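Local coordinates for protein MHC I-like leukocyte 2 long form (Mus musculus, PDB 6A97) that binds heparan sulfate proteoglycans on the surface of fibroblasts as a GPI-anchored member of the MHC class I family, at residues V48-F53 / F247-I252; L54-D59 / E64-W69; N102-E107 / L133-Q138; G129-G134 / L148-D153. All blocks are in the same frame, centred on the assembly; numbering follows the deposited sequence.

Contact 1: residues V48-F53 / F247-I252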
loop_
_atom_site.group_PDB
_atom_site.type_symbol
_atom_site.label_atom_id
_atom_site.label_comp_id
_atom_site.label_asym_id
_atom_site.label_seq_id
_atom_site.Cartn_x
_atom_site.Cartn_y
_atom_site.Cartn_z
ATOM N N VAL A 48 15.581 15.273 7.579
ATOM C CA VAL A 48 14.504 15.517 8.528
ATOM C C VAL A 48 13.242 14.830 8.023
ATOM O O VAL A 48 12.766 15.128 6.923
ATOM C CB VAL A 48 14.229 17.014 8.729
ATOM C CG1 VAL A 48 13.244 17.217 9.875
ATOM C CG2 VAL A 48 15.523 17.755 9.003
ATOM N N ASP A 49 12.724 13.899 8.821
ATOM C CA ASP A 49 11.545 13.117 8.459
ATOM C C ASP A 49 11.741 12.453 7.101
ATOM O O ASP A 49 10.854 12.486 6.246
ATOM C CB ASP A 49 10.293 14.000 8.468
ATOM C CG ASP A 49 10.004 14.577 9.847
ATOM O OD1 ASP A 49 10.437 13.969 10.851
ATOM O OD2 ASP A 49 9.352 15.638 9.931
ATOM N N GLU A 50 12.928 11.870 6.925
ATOM C CA GLU A 50 13.340 11.140 5.722
ATOM C C GLU A 50 13.593 12.030 4.497
ATOM O O GLU A 50 13.939 11.520 3.433
ATOM C CB GLU A 50 12.308 10.060 5.354
ATOM C CG GLU A 50 11.810 9.223 6.528
ATOM C CD GLU A 50 12.921 8.466 7.218
ATOM O OE1 GLU A 50 12.868 8.335 8.460
ATOM O OE2 GLU A 50 13.846 8.001 6.520
ATOM N N GLU A 51 13.435 13.344 4.637
ATOM C CA GLU A 51 13.707 14.254 3.519
ATOM C C GLU A 51 15.062 14.953 3.649
ATOM O O GLU A 51 15.379 15.529 4.692
ATOM C CB GLU A 51 12.599 15.301 3.394
ATOM C CG GLU A 51 11.227 14.701 3.156
ATOM C CD GLU A 51 11.210 13.770 1.959
ATOM O OE1 GLU A 51 10.903 12.570 2.139
ATOM O OE2 GLU A 51 11.512 14.237 0.839
ATOM N N LEU A 52 15.854 14.892 2.585
ATOM C CA LEU A 52 17.170 15.511 2.576
ATOM C C LEU A 52 17.026 17.009 2.819
ATOM O O LEU A 52 16.262 17.695 2.139
ATOM C CB LEU A 52 17.891 15.231 1.257
ATOM C CG LEU A 52 19.282 15.861 1.123
ATOM C CD1 LEU A 52 20.228 15.333 2.200
ATOM C CD2 LEU A 52 19.860 15.618 -0.263
ATOM N N PHE A 53 17.750 17.502 3.815
ATOM C CA PHE A 53 17.596 18.874 4.257
ATOM C C PHE A 53 18.888 19.661 4.061
ATOM O O PHE A 53 18.882 20.778 3.539
ATOM C CB PHE A 53 17.156 18.895 5.729
ATOM C CG PHE A 53 17.054 20.275 6.317
ATOM C CD1 PHE A 53 16.339 21.269 5.672
ATOM C CD2 PHE A 53 17.666 20.573 7.522
ATOM C CE1 PHE A 53 16.245 22.537 6.213
ATOM C CE2 PHE A 53 17.573 21.839 8.069
ATOM C CZ PHE A 53 16.862 22.819 7.414
ATOM N N PHE A 247 4.725 0.964 -0.263
ATOM C CA PHE A 247 5.967 1.673 -0.529
ATOM C C PHE A 247 6.401 2.474 0.691
ATOM O O PHE A 247 5.583 3.115 1.352
ATOM C CB PHE A 247 5.815 2.587 -1.748
ATOM C CG PHE A 247 5.486 1.850 -3.014
ATOM C CD1 PHE A 247 4.168 1.579 -3.352
ATOM C CD2 PHE A 247 6.495 1.409 -3.856
ATOM C CE1 PHE A 247 3.863 0.891 -4.515
ATOM C CE2 PHE A 247 6.196 0.721 -5.020
ATOM C CZ PHE A 247 4.878 0.462 -5.350
ATOM N N ARG A 248 7.695 2.422 0.984
ATOM C CA ARG A 248 8.248 3.134 2.126
ATOM C C ARG A 248 9.497 3.907 1.717
ATOM O O ARG A 248 9.849 3.951 0.537
ATOM C CB ARG A 248 8.561 2.160 3.266
ATOM C CG ARG A 248 7.320 1.537 3.890
ATOM C CD ARG A 248 7.674 0.558 4.997
ATOM N NE ARG A 248 6.484 -0.071 5.566
ATOM C CZ ARG A 248 5.991 -1.240 5.165
ATOM N NH1 ARG A 248 6.584 -1.915 4.190
ATOM N NH2 ARG A 248 4.905 -1.737 5.742
ATOM N N SER A 249 10.159 4.504 2.705
ATOM C CA SER A 249 11.295 5.399 2.489
ATOM C C SER A 249 12.335 4.895 1.484
ATOM O O SER A 249 12.914 5.683 0.737
ATOM C CB SER A 249 11.989 5.679 3.825
ATOM O OG SER A 249 13.166 6.446 3.643
ATOM N N GLU A 250 12.556 3.584 1.454
ATOM C CA GLU A 250 13.652 3.029 0.670
ATOM C C GLU A 250 13.211 2.248 -0.569
ATOM O O GLU A 250 14.043 1.659 -1.259
ATOM C CB GLU A 250 14.511 2.133 1.565
ATOM C CG GLU A 250 15.434 2.913 2.492
ATOM C CD GLU A 250 16.043 2.052 3.586
ATOM O OE1 GLU A 250 15.877 0.814 3.532
ATOM O OE2 GLU A 250 16.694 2.616 4.493
ATOM N N THR A 251 11.913 2.244 -0.853
ATOM C CA THR A 251 11.400 1.521 -2.016
ATOM C C THR A 251 10.587 2.417 -2.947
ATOM O O THR A 251 10.381 2.087 -4.114
ATOM C CB THR A 251 10.524 0.329 -1.595
ATOM O OG1 THR A 251 9.509 0.779 -0.689
ATOM C CG2 THR A 251 11.368 -0.739 -0.917
ATOM N N ILE A 252 10.120 3.546 -2.425
ATOM C CA ILE A 252 9.358 4.496 -3.227
ATOM C C ILE A 252 10.292 5.249 -4.186
ATOM O O ILE A 252 11.475 5.432 -3.896
ATOM C CB ILE A 252 8.582 5.487 -2.327
ATOM C CG1 ILE A 252 7.320 5.989 -3.032
ATOM C CG2 ILE A 252 9.477 6.638 -1.866
ATOM C CD1 ILE A 252 6.344 6.685 -2.105
#

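Contact 2: residues L54-D59 / E64-W69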
loop_
_atom_site.group_PDB
_atom_site.type_symbol
_atom_site.label_atom_id
_atom_site.label_comp_id
_atom_site.label_asym_id
_atom_site.label_seq_id
_atom_site.Cartn_x
_atom_site.Cartn_y
_atom_site.Cartn_z
ATOM N N LEU A 54 20.005 19.075 4.469
ATOM C CA LEU A 54 21.280 19.764 4.369
ATOM C C LEU A 54 22.347 18.810 3.879
ATOM O O LEU A 54 22.268 17.598 4.111
ATOM C CB LEU A 54 21.692 20.356 5.724
ATOM C CG LEU A 54 20.879 21.523 6.274
ATOM C CD1 LEU A 54 21.209 21.754 7.750
ATOM C CD2 LEU A 54 21.158 22.777 5.456
ATOM N N LYS A 55 23.356 19.364 3.222
ATOM C CA LYS A 55 24.501 18.587 2.788
ATOM C C LYS A 55 25.794 19.353 3.017
ATOM O O LYS A 55 25.866 20.552 2.744
ATOM C CB LYS A 55 24.406 18.226 1.303
ATOM C CG LYS A 55 25.753 17.740 0.772
ATOM C CD LYS A 55 25.762 17.445 -0.693
ATOM C CE LYS A 55 25.934 18.690 -1.525
ATOM N NZ LYS A 55 26.266 18.309 -2.930
ATOM N N TYR A 56 26.810 18.656 3.513
ATOM C CA TYR A 56 28.172 19.162 3.458
ATOM C C TYR A 56 29.050 18.104 2.831
ATOM O O TYR A 56 29.085 16.968 3.301
ATOM C CB TYR A 56 28.714 19.532 4.841
ATOM C CG TYR A 56 30.199 19.843 4.820
ATOM C CD1 TYR A 56 31.089 19.148 5.627
ATOM C CD2 TYR A 56 30.711 20.829 3.976
ATOM C CE1 TYR A 56 32.448 19.429 5.608
ATOM C CE2 TYR A 56 32.071 21.114 3.944
ATOM C CZ TYR A 56 32.935 20.410 4.768
ATOM O OH TYR A 56 34.288 20.677 4.756
ATOM N N ASN A 57 29.759 18.476 1.773
ATOM C CA ASN A 57 30.666 17.552 1.112
ATOM C C ASN A 57 32.083 18.103 1.107
ATOM O O ASN A 57 32.385 19.033 0.365
ATOM C CB ASN A 57 30.193 17.275 -0.317
ATOM C CG ASN A 57 30.990 16.176 -0.992
ATOM O OD1 ASN A 57 31.935 15.632 -0.416
ATOM N ND2 ASN A 57 30.598 15.829 -2.215
ATOM N N GLY A 58 32.949 17.526 1.934
ATOM C CA GLY A 58 34.309 18.012 2.071
ATOM C C GLY A 58 35.249 17.516 0.987
ATOM O O GLY A 58 36.460 17.709 1.078
ATOM N N ASP A 59 34.694 16.864 -0.030
ATOM C CA ASP A 59 35.487 16.404 -1.164
ATOM C C ASP A 59 36.098 17.608 -1.882
ATOM O O ASP A 59 35.378 18.496 -2.335
ATOM C CB ASP A 59 34.626 15.576 -2.123
ATOM C CG ASP A 59 35.420 14.997 -3.285
ATOM O OD1 ASP A 59 36.656 15.167 -3.326
ATOM O OD2 ASP A 59 34.800 14.356 -4.161
ATOM N N GLU A 64 30.512 22.927 -5.209
ATOM C CA GLU A 64 29.544 23.365 -4.211
ATOM C C GLU A 64 29.567 22.439 -2.999
ATOM O O GLU A 64 28.842 21.450 -2.956
ATOM C CB GLU A 64 28.130 23.422 -4.800
ATOM C CG GLU A 64 28.053 23.866 -6.259
ATOM C CD GLU A 64 26.620 23.976 -6.761
ATOM O OE1 GLU A 64 25.708 24.173 -5.929
ATOM O OE2 GLU A 64 26.408 23.864 -7.985
ATOM N N PRO A 65 30.406 22.758 -2.004
ATOM C CA PRO A 65 30.524 21.888 -0.827
ATOM C C PRO A 65 29.267 21.880 0.047
ATOM O O PRO A 65 29.063 20.929 0.805
ATOM C CB PRO A 65 31.714 22.487 -0.071
ATOM C CG PRO A 65 31.760 23.924 -0.517
ATOM C CD PRO A 65 31.312 23.918 -1.942
ATOM N N LEU A 66 28.430 22.910 -0.062
ATOM C CA LEU A 66 27.249 23.009 0.794
ATOM C C LEU A 66 25.954 22.909 0.000
ATOM O O LEU A 66 25.896 23.305 -1.162
ATOM C CB LEU A 66 27.260 24.317 1.592
ATOM C CG LEU A 66 28.143 24.433 2.842
ATOM C CD1 LEU A 66 27.870 23.321 3.855
ATOM C CD2 LEU A 66 29.604 24.463 2.471
ATOM N N GLY A 67 24.918 22.374 0.638
ATOM C CA GLY A 67 23.604 22.283 0.025
ATOM C C GLY A 67 22.495 22.425 1.053
ATOM O O GLY A 67 22.643 22.020 2.207
ATOM N N CYS A 68 21.370 22.987 0.629
ATOM C CA CYS A 68 20.259 23.246 1.535
ATOM C C CYS A 68 18.918 23.184 0.798
ATOM O O CYS A 68 18.679 23.958 -0.130
ATOM C CB CYS A 68 20.455 24.608 2.207
ATOM S SG CYS A 68 19.217 25.029 3.440
ATOM N N TRP A 69 18.054 22.255 1.207
ATOM C CA TRP A 69 16.739 22.079 0.582
ATOM C C TRP A 69 15.630 22.526 1.522
ATOM O O TRP A 69 15.306 21.838 2.487
ATOM C CB TRP A 69 16.508 20.617 0.176
ATOM C CG TRP A 69 17.395 20.146 -0.933
ATOM C CD1 TRP A 69 17.073 20.049 -2.261
ATOM C CD2 TRP A 69 18.752 19.708 -0.816
ATOM N NE1 TRP A 69 18.151 19.585 -2.975
ATOM C CE2 TRP A 69 19.192 19.360 -2.111
ATOM C CE3 TRP A 69 19.640 19.578 0.259
ATOM C CZ2 TRP A 69 20.479 18.889 -2.361
ATOM C CZ3 TRP A 69 20.918 19.109 0.011
ATOM C CH2 TRP A 69 21.326 18.771 -1.291
#

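Contact 3: residues N102-E107 / L133-Q138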
loop_
_atom_site.group_PDB
_atom_site.type_symbol
_atom_site.label_atom_id
_atom_site.label_comp_id
_atom_site.label_asym_id
_atom_site.label_seq_id
_atom_site.Cartn_x
_atom_site.Cartn_y
_atom_site.Cartn_z
ATOM N N ASN A 102 41.408 6.702 12.167
ATOM C CA ASN A 102 42.846 6.436 12.186
ATOM C C ASN A 102 43.167 4.945 12.063
ATOM O O ASN A 102 44.053 4.550 11.310
ATOM C CB ASN A 102 43.475 7.000 13.457
ATOM C CG ASN A 102 43.670 8.504 13.387
ATOM O OD1 ASN A 102 43.984 9.048 12.329
ATOM N ND2 ASN A 102 43.480 9.184 14.513
ATOM N N GLN A 103 42.426 4.115 12.794
ATOM C CA GLN A 103 42.673 2.675 12.808
ATOM C C GLN A 103 42.290 2.017 11.488
ATOM O O GLN A 103 43.006 1.146 11.006
ATOM C CB GLN A 103 41.919 2.007 13.966
ATOM C CG GLN A 103 42.375 2.446 15.353
ATOM C CD GLN A 103 43.860 2.176 15.605
ATOM O OE1 GLN A 103 44.385 1.114 15.250
ATOM N NE2 GLN A 103 44.542 3.148 16.210
ATOM N N LYS A 104 41.176 2.446 10.898
ATOM C CA LYS A 104 40.752 1.904 9.611
ATOM C C LYS A 104 41.620 2.416 8.464
ATOM O O LYS A 104 41.758 1.755 7.431
ATOM C CB LYS A 104 39.282 2.235 9.339
ATOM C CG LYS A 104 38.301 1.403 10.159
ATOM C CD LYS A 104 38.566 -0.092 9.984
ATOM C CE LYS A 104 37.453 -0.930 10.603
ATOM N NZ LYS A 104 37.803 -2.380 10.653
ATOM N N SER A 105 42.211 3.591 8.647
ATOM C CA SER A 105 43.081 4.164 7.624
ATOM C C SER A 105 44.352 3.343 7.434
ATOM O O SER A 105 45.055 3.496 6.437
ATOM C CB SER A 105 43.443 5.605 7.975
ATOM O OG SER A 105 42.302 6.441 7.907
ATOM N N GLN A 106 44.643 2.470 8.393
ATOM C CA GLN A 106 45.832 1.629 8.324
ATOM C C GLN A 106 45.625 0.422 7.414
ATOM O O GLN A 106 46.592 -0.200 6.972
ATOM C CB GLN A 106 46.233 1.157 9.722
ATOM C CG GLN A 106 46.651 2.279 10.658
ATOM C CD GLN A 106 47.378 1.769 11.888
ATOM O OE1 GLN A 106 48.000 0.706 11.859
ATOM N NE2 GLN A 106 47.301 2.524 12.978
ATOM N N GLU A 107 44.363 0.096 7.140
ATOM C CA GLU A 107 44.027 -1.078 6.336
ATOM C C GLU A 107 44.512 -0.946 4.893
ATOM O O GLU A 107 44.410 0.117 4.280
ATOM C CB GLU A 107 42.515 -1.329 6.344
ATOM C CG GLU A 107 41.931 -1.703 7.700
ATOM C CD GLU A 107 42.521 -2.985 8.267
ATOM O OE1 GLU A 107 42.860 -3.889 7.473
ATOM O OE2 GLU A 107 42.627 -3.095 9.507
ATOM N N LEU A 133 27.769 2.416 12.974
ATOM C CA LEU A 133 28.850 2.511 12.003
ATOM C C LEU A 133 28.796 1.319 11.060
ATOM O O LEU A 133 28.406 0.216 11.454
ATOM C CB LEU A 133 30.216 2.571 12.692
ATOM C CG LEU A 133 30.473 3.697 13.692
ATOM C CD1 LEU A 133 31.830 3.516 14.341
ATOM C CD2 LEU A 133 30.400 5.034 12.992
ATOM N N GLY A 134 29.192 1.545 9.815
ATOM C CA GLY A 134 29.237 0.490 8.824
ATOM C C GLY A 134 30.599 0.473 8.168
ATOM O O GLY A 134 31.194 1.524 7.920
ATOM N N TYR A 135 31.098 -0.724 7.889
ATOM C CA TYR A 135 32.408 -0.874 7.272
ATOM C C TYR A 135 32.307 -1.847 6.111
ATOM O O TYR A 135 31.826 -2.969 6.279
ATOM C CB TYR A 135 33.445 -1.361 8.292
ATOM C CG TYR A 135 34.864 -1.317 7.775
ATOM C CD1 TYR A 135 35.479 -0.102 7.487
ATOM C CD2 TYR A 135 35.590 -2.483 7.569
ATOM C CE1 TYR A 135 36.775 -0.052 7.012
ATOM C CE2 TYR A 135 36.888 -2.442 7.096
ATOM C CZ TYR A 135 37.475 -1.226 6.819
ATOM O OH TYR A 135 38.768 -1.182 6.349
ATOM N N ASP A 136 32.743 -1.397 4.937
ATOM C CA ASP A 136 32.643 -2.172 3.704
ATOM C C ASP A 136 31.236 -2.723 3.482
ATOM O O ASP A 136 31.065 -3.871 3.070
ATOM C CB ASP A 136 33.674 -3.306 3.704
ATOM C CG ASP A 136 35.080 -2.807 3.429
ATOM O OD1 ASP A 136 35.214 -1.719 2.822
ATOM O OD2 ASP A 136 36.048 -3.495 3.816
ATOM N N GLY A 137 30.235 -1.896 3.764
ATOM C CA GLY A 137 28.854 -2.234 3.469
ATOM C C GLY A 137 28.191 -3.188 4.447
ATOM O O GLY A 137 27.076 -3.654 4.205
ATOM N N GLN A 138 28.867 -3.479 5.555
ATOM C CA GLN A 138 28.307 -4.365 6.577
ATOM C C GLN A 138 28.207 -3.646 7.920
ATOM O O GLN A 138 28.985 -2.732 8.190
ATOM C CB GLN A 138 29.161 -5.626 6.726
ATOM C CG GLN A 138 29.307 -6.437 5.448
ATOM C CD GLN A 138 27.979 -6.983 4.944
ATOM O OE1 GLN A 138 27.119 -7.393 5.729
ATOM N NE2 GLN A 138 27.805 -6.986 3.628
#

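Contact 4: residues G129-G134 / L148-D153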
loop_
_atom_site.group_PDB
_atom_site.type_symbol
_atom_site.label_atom_id
_atom_site.label_comp_id
_atom_site.label_asym_id
_atom_site.label_seq_id
_atom_site.Cartn_x
_atom_site.Cartn_y
_atom_site.Cartn_z
ATOM N N GLY A 129 17.703 8.262 20.740
ATOM C CA GLY A 129 18.892 8.452 19.925
ATOM C C GLY A 129 19.443 7.153 19.360
ATOM O O GLY A 129 19.140 6.069 19.861
ATOM N N PHE A 130 20.249 7.260 18.307
ATOM C CA PHE A 130 20.881 6.090 17.707
ATOM C C PHE A 130 22.199 6.467 17.040
ATOM O O PHE A 130 22.391 7.613 16.628
ATOM C CB PHE A 130 19.942 5.421 16.691
ATOM C CG PHE A 130 19.575 6.297 15.519
ATOM C CD1 PHE A 130 18.487 7.156 15.588
ATOM C CD2 PHE A 130 20.310 6.249 14.344
ATOM C CE1 PHE A 130 18.150 7.962 14.512
ATOM C CE2 PHE A 130 19.974 7.047 13.262
ATOM C CZ PHE A 130 18.895 7.908 13.348
ATOM N N TRP A 131 23.106 5.498 16.937
ATOM C CA TRP A 131 24.377 5.710 16.249
ATOM C C TRP A 131 24.959 4.373 15.797
ATOM O O TRP A 131 25.324 3.530 16.621
ATOM C CB TRP A 131 25.360 6.451 17.155
ATOM C CG TRP A 131 26.581 6.980 16.462
ATOM C CD1 TRP A 131 27.208 6.448 15.372
ATOM C CD2 TRP A 131 27.315 8.163 16.806
ATOM N NE1 TRP A 131 28.290 7.221 15.022
ATOM C CE2 TRP A 131 28.377 8.281 15.886
ATOM C CE3 TRP A 131 27.177 9.134 17.805
ATOM C CZ2 TRP A 131 29.301 9.328 15.937
ATOM C CZ3 TRP A 131 28.096 10.174 17.854
ATOM C CH2 TRP A 131 29.143 10.260 16.928
ATOM N N HIS A 132 25.037 4.187 14.482
ATOM C CA HIS A 132 25.598 2.969 13.904
ATOM C C HIS A 132 26.766 3.287 12.982
ATOM O O HIS A 132 26.762 4.306 12.294
ATOM C CB HIS A 132 24.534 2.198 13.119
ATOM C CG HIS A 132 23.253 1.990 13.865
ATOM N ND1 HIS A 132 23.055 0.933 14.729
ATOM C CD2 HIS A 132 22.101 2.700 13.870
ATOM C CE1 HIS A 132 21.837 1.006 15.237
ATOM N NE2 HIS A 132 21.238 2.070 14.734
ATOM N N LEU A 133 27.769 2.416 12.974
ATOM C CA LEU A 133 28.850 2.511 12.003
ATOM C C LEU A 133 28.796 1.319 11.060
ATOM O O LEU A 133 28.406 0.216 11.454
ATOM C CB LEU A 133 30.216 2.571 12.692
ATOM C CG LEU A 133 30.473 3.697 13.692
ATOM C CD1 LEU A 133 31.830 3.516 14.341
ATOM C CD2 LEU A 133 30.400 5.034 12.992
ATOM N N GLY A 134 29.192 1.545 9.815
ATOM C CA GLY A 134 29.237 0.490 8.824
ATOM C C GLY A 134 30.599 0.473 8.168
ATOM O O GLY A 134 31.194 1.524 7.920
ATOM N N LEU A 148 25.153 2.287 27.257
ATOM C CA LEU A 148 26.102 3.385 27.029
ATOM C C LEU A 148 27.483 2.859 26.649
ATOM O O LEU A 148 28.505 3.412 27.052
ATOM C CB LEU A 148 26.211 4.303 28.252
ATOM C CG LEU A 148 24.931 5.003 28.711
ATOM C CD1 LEU A 148 25.244 5.990 29.825
ATOM C CD2 LEU A 148 24.248 5.703 27.543
ATOM N N THR A 149 27.502 1.790 25.863
ATOM C CA THR A 149 28.747 1.227 25.356
ATOM C C THR A 149 28.540 0.797 23.907
ATOM O O THR A 149 27.409 0.589 23.467
ATOM C CB THR A 149 29.222 0.021 26.210
ATOM O OG1 THR A 149 29.028 0.307 27.601
ATOM C CG2 THR A 149 30.694 -0.289 25.964
ATOM N N TRP A 150 29.631 0.668 23.165
ATOM C CA TRP A 150 29.562 0.231 21.780
ATOM C C TRP A 150 29.468 -1.288 21.636
ATOM O O TRP A 150 30.217 -2.044 22.261
ATOM C CB TRP A 150 30.772 0.754 21.013
ATOM C CG TRP A 150 30.704 2.225 20.767
ATOM C CD1 TRP A 150 31.254 3.212 21.534
ATOM C CD2 TRP A 150 30.038 2.881 19.682
ATOM N NE1 TRP A 150 30.979 4.444 20.987
ATOM C CE2 TRP A 150 30.232 4.269 19.852
ATOM C CE3 TRP A 150 29.300 2.431 18.581
ATOM C CZ2 TRP A 150 29.712 5.211 18.962
ATOM C CZ3 TRP A 150 28.786 3.367 17.696
ATOM C CH2 TRP A 150 28.997 4.742 17.891
ATOM N N THR A 151 28.538 -1.722 20.797
ATOM C CA THR A 151 28.393 -3.131 20.470
ATOM C C THR A 151 29.069 -3.436 19.139
ATOM O O THR A 151 28.846 -2.731 18.154
ATOM C CB THR A 151 26.910 -3.534 20.395
ATOM O OG1 THR A 151 26.279 -3.272 21.653
ATOM C CG2 THR A 151 26.761 -5.014 20.047
ATOM N N VAL A 152 29.900 -4.473 19.105
ATOM C CA VAL A 152 30.431 -4.960 17.833
ATOM C C VAL A 152 29.401 -5.883 17.172
ATOM O O VAL A 152 29.011 -6.900 17.743
ATOM C CB VAL A 152 31.760 -5.697 18.020
ATOM C CG1 VAL A 152 32.210 -6.314 16.708
ATOM C CG2 VAL A 152 32.814 -4.745 18.561
ATOM N N ASP A 153 28.960 -5.522 15.969
ATOM C CA ASP A 153 27.819 -6.187 15.341
ATOM C C ASP A 153 28.140 -7.491 14.606
ATOM O O ASP A 153 27.337 -8.424 14.622
ATOM C CB ASP A 153 27.132 -5.219 14.380
ATOM C CG ASP A 153 26.375 -4.130 15.107
ATOM O OD1 ASP A 153 25.746 -4.443 16.141
ATOM O OD2 ASP A 153 26.417 -2.965 14.656
#

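Contact 1: residues V48-F53 / F247-I252
Two backbone amides, T251 N and I252 N, grip the carbonyl oxygen R248 O at 3.0 Å each, closing the tight turn from which S249 reaches across to E50. The turn is tied a second time by a nearly straight bond (178° at the hydrogen) from R248 N to T251 OG1, the threonine hydroxyl serving as acceptor for the backbone amide. Across the gap, S249 OG donates to E50 OE2 at 3.3 Å, a weak bond and the only direct link between 48-53 and 247-252. S249 OG stands anti to its own backbone N (chi1 175°), which directs the hydroxyl at the glutamate; a serine suits the spot, being short yet able to donate. E50 comes from the other side on a type I' turn running from V48 to E51, and its chain bends at chi2 (-60°) to present one carboxylate oxygen. The paired backbone bonds V48 N to E51 O and E51 N to V48 O hold that turn shut.

This is where the alpha-1 part of the MHC class I alpha-1/alpha-2 platform meets the immunoglobulin-like alpha-3 domain. R229 of alpha-3 adds to the junction: it forms a salt bridge with E51, bonds to S249 O and touches E50; E51 also bonds to Y260. E250 turns instead to the backbone of a chain of another protein. The chemistry is thus that of a small polar interface, in which a weak serine-glutamate bond supplements an arginine whose positive charge probably steadies the neighbouring glutamates.

Contact 2: residues L54-D59 / E64-W69
With chi1 at -176°, C68 swings its sulfur away from the backbone N, and L54, with CG turned from the carbonyl carbon (chi1 -69°), brings CD2 to 3.6 Å from C68 SG. The residues face each other in a beta hairpin at the alpha-1 edge of the class I platform sheet, where strand 66-68 runs antiparallel to strand 51-57. L54 with C68 and Y56 with L66 are non-hydrogen-bonded pairs, their side chains turned to the face covered by helix 75-96; C68 is tied to that helix by its disulfide with C79. The Y56 ring meets L66 there, CD2 to CD1 at 3.8 Å, an apolar pairing that suits a face roofed by a helix.

K55 and G67 form the hydrogen-bonded pair between them, with K55 N to G67 O and G67 N to K55 O both 2.9 Å long. On this other face glycine adds no bulk, so the aliphatic part of K55 and the W69 ring can lie close together. The ring turns its edge to the lysine, with W69 CZ3 3.8 Å from K55 CB, while the ammonium finds an acidic side chain of another protein's chain. Just beyond the bridged pairs, N57 N donates to P65 O at 2.7 Å. N57 OD1, also hydrogen-bonded to H32, takes D59 N at 3.0 Å in an Asx turn, with the donor above the amide's carbonyl plane.

Contact 3: residues N102-E107 / L133-Q138
K104 lays the end of its chain over one face of the Y135 ring, so that the lysine's methylenes and ammonium, not its backbone, make the contact. CE sits almost exactly above the middle: its distance to the ring centroid is 3.6 Å, only 3° off the normal, a CH-pi contact. NZ continues past the centre to a position 3.9 Å from the same centroid and still over the face, giving a cation-pi interaction. Behind them K104 CD rests 3.5 Å from Y135 CE1, on the hydroxyl-bearing half of the ring. A bend at chi2 (-54°) folds the lysine over the tyrosine. D136 CG lies over the opposite face toward the rim, and the H111 ring meets Y135 with its plane nearly parallel.

E107 meets the tyrosine differently. Its CG reaches Y135 OH at 3.5 Å as a packing contact, and the carboxylate is turned 73° from the ring plane. K104 belongs to helix 98-104 and E107 closes the type I turn that starts at K104; Y135 stands at the end of strand 127-135, where a type I' turn from Y135 to Q138 leads into the next strand; G137, with positive phi, fits such a turn. D136 fastens it by bonds to H111 and T112, while F140 touches both K104 and Y135.

With no hydrogen bond between the segments, helix 98-104 and the turn that follows from K104 are joined to the alpha-2 hairpin by a lysine whose apolar methylenes and charged ammonium both suit an aromatic face: the ring's electrons probably stabilise the positive charge while the methylenes pack on the same face.

Contact 4: residues G129-G134 / L148-D153
Aromatic packing dominates: the edge of W150 points into the face of W131 in a T-shaped pair. W150 CH2 is the touching atom, 3.5 Å from W131 CD1 and above the pyrrole ring toward its rim. The five-membered ring of W131 and the six-membered ring of W150 have their centroids 5.0 Å apart, with planes inclined at 79°. W131 CG lies anti to the backbone N (chi1 -167°), which stands the indole up from its strand with one face toward W150. Tryptophan suits both places, since one gives a broad face and the other a long edge able to span the width of an intervening strand.

The aliphatic contribution is smaller. L133, two residues on and on the same side of the strand, brings CG to 4.4 Å from W150 CZ3 and fills the flank of the indole with a branched, apolar side chain.

Polar links run through outside partners. W150 NE1 is hydrogen-bonded to P169 O, which probably restrains the rotation of the ring, while H132 and D153 both bond to T142 OG1.

Strand 138-144 separates the two segments in the alpha-2 half of the platform sheet, so the tryptophans meet across it, with F143 making a second edge-to-face pair with W150 and L141 packing on both W150 and L133. Above the sheet, V174 of helix 171-193 touches both indoles, and M97, just after helix 75-96, rests on W131 and L133.

In the fold
From the N terminus, the chain opens contact 1 at 48-53 and passes directly into contact 2, whose short hairpin loop closes at 64-69; the two touch where F53 O probably bonds to W69 N. Helix 75-96 follows, and contact 3 opens at 102-107 and closes at 133-138, where strand 127-135 ends. Contact 4 starts on that strand, sharing L133 and G134, and closes at 148-153. Contacts 2, 3 and 4 all fall within the long excursion that contact 1 ends at 247-252. Contact 2 finishes one edge of the platform sheet, contact 4 reaches the other, contact 3 joins alpha-1 to alpha-2, and contact 1 connects the platform to alpha-3.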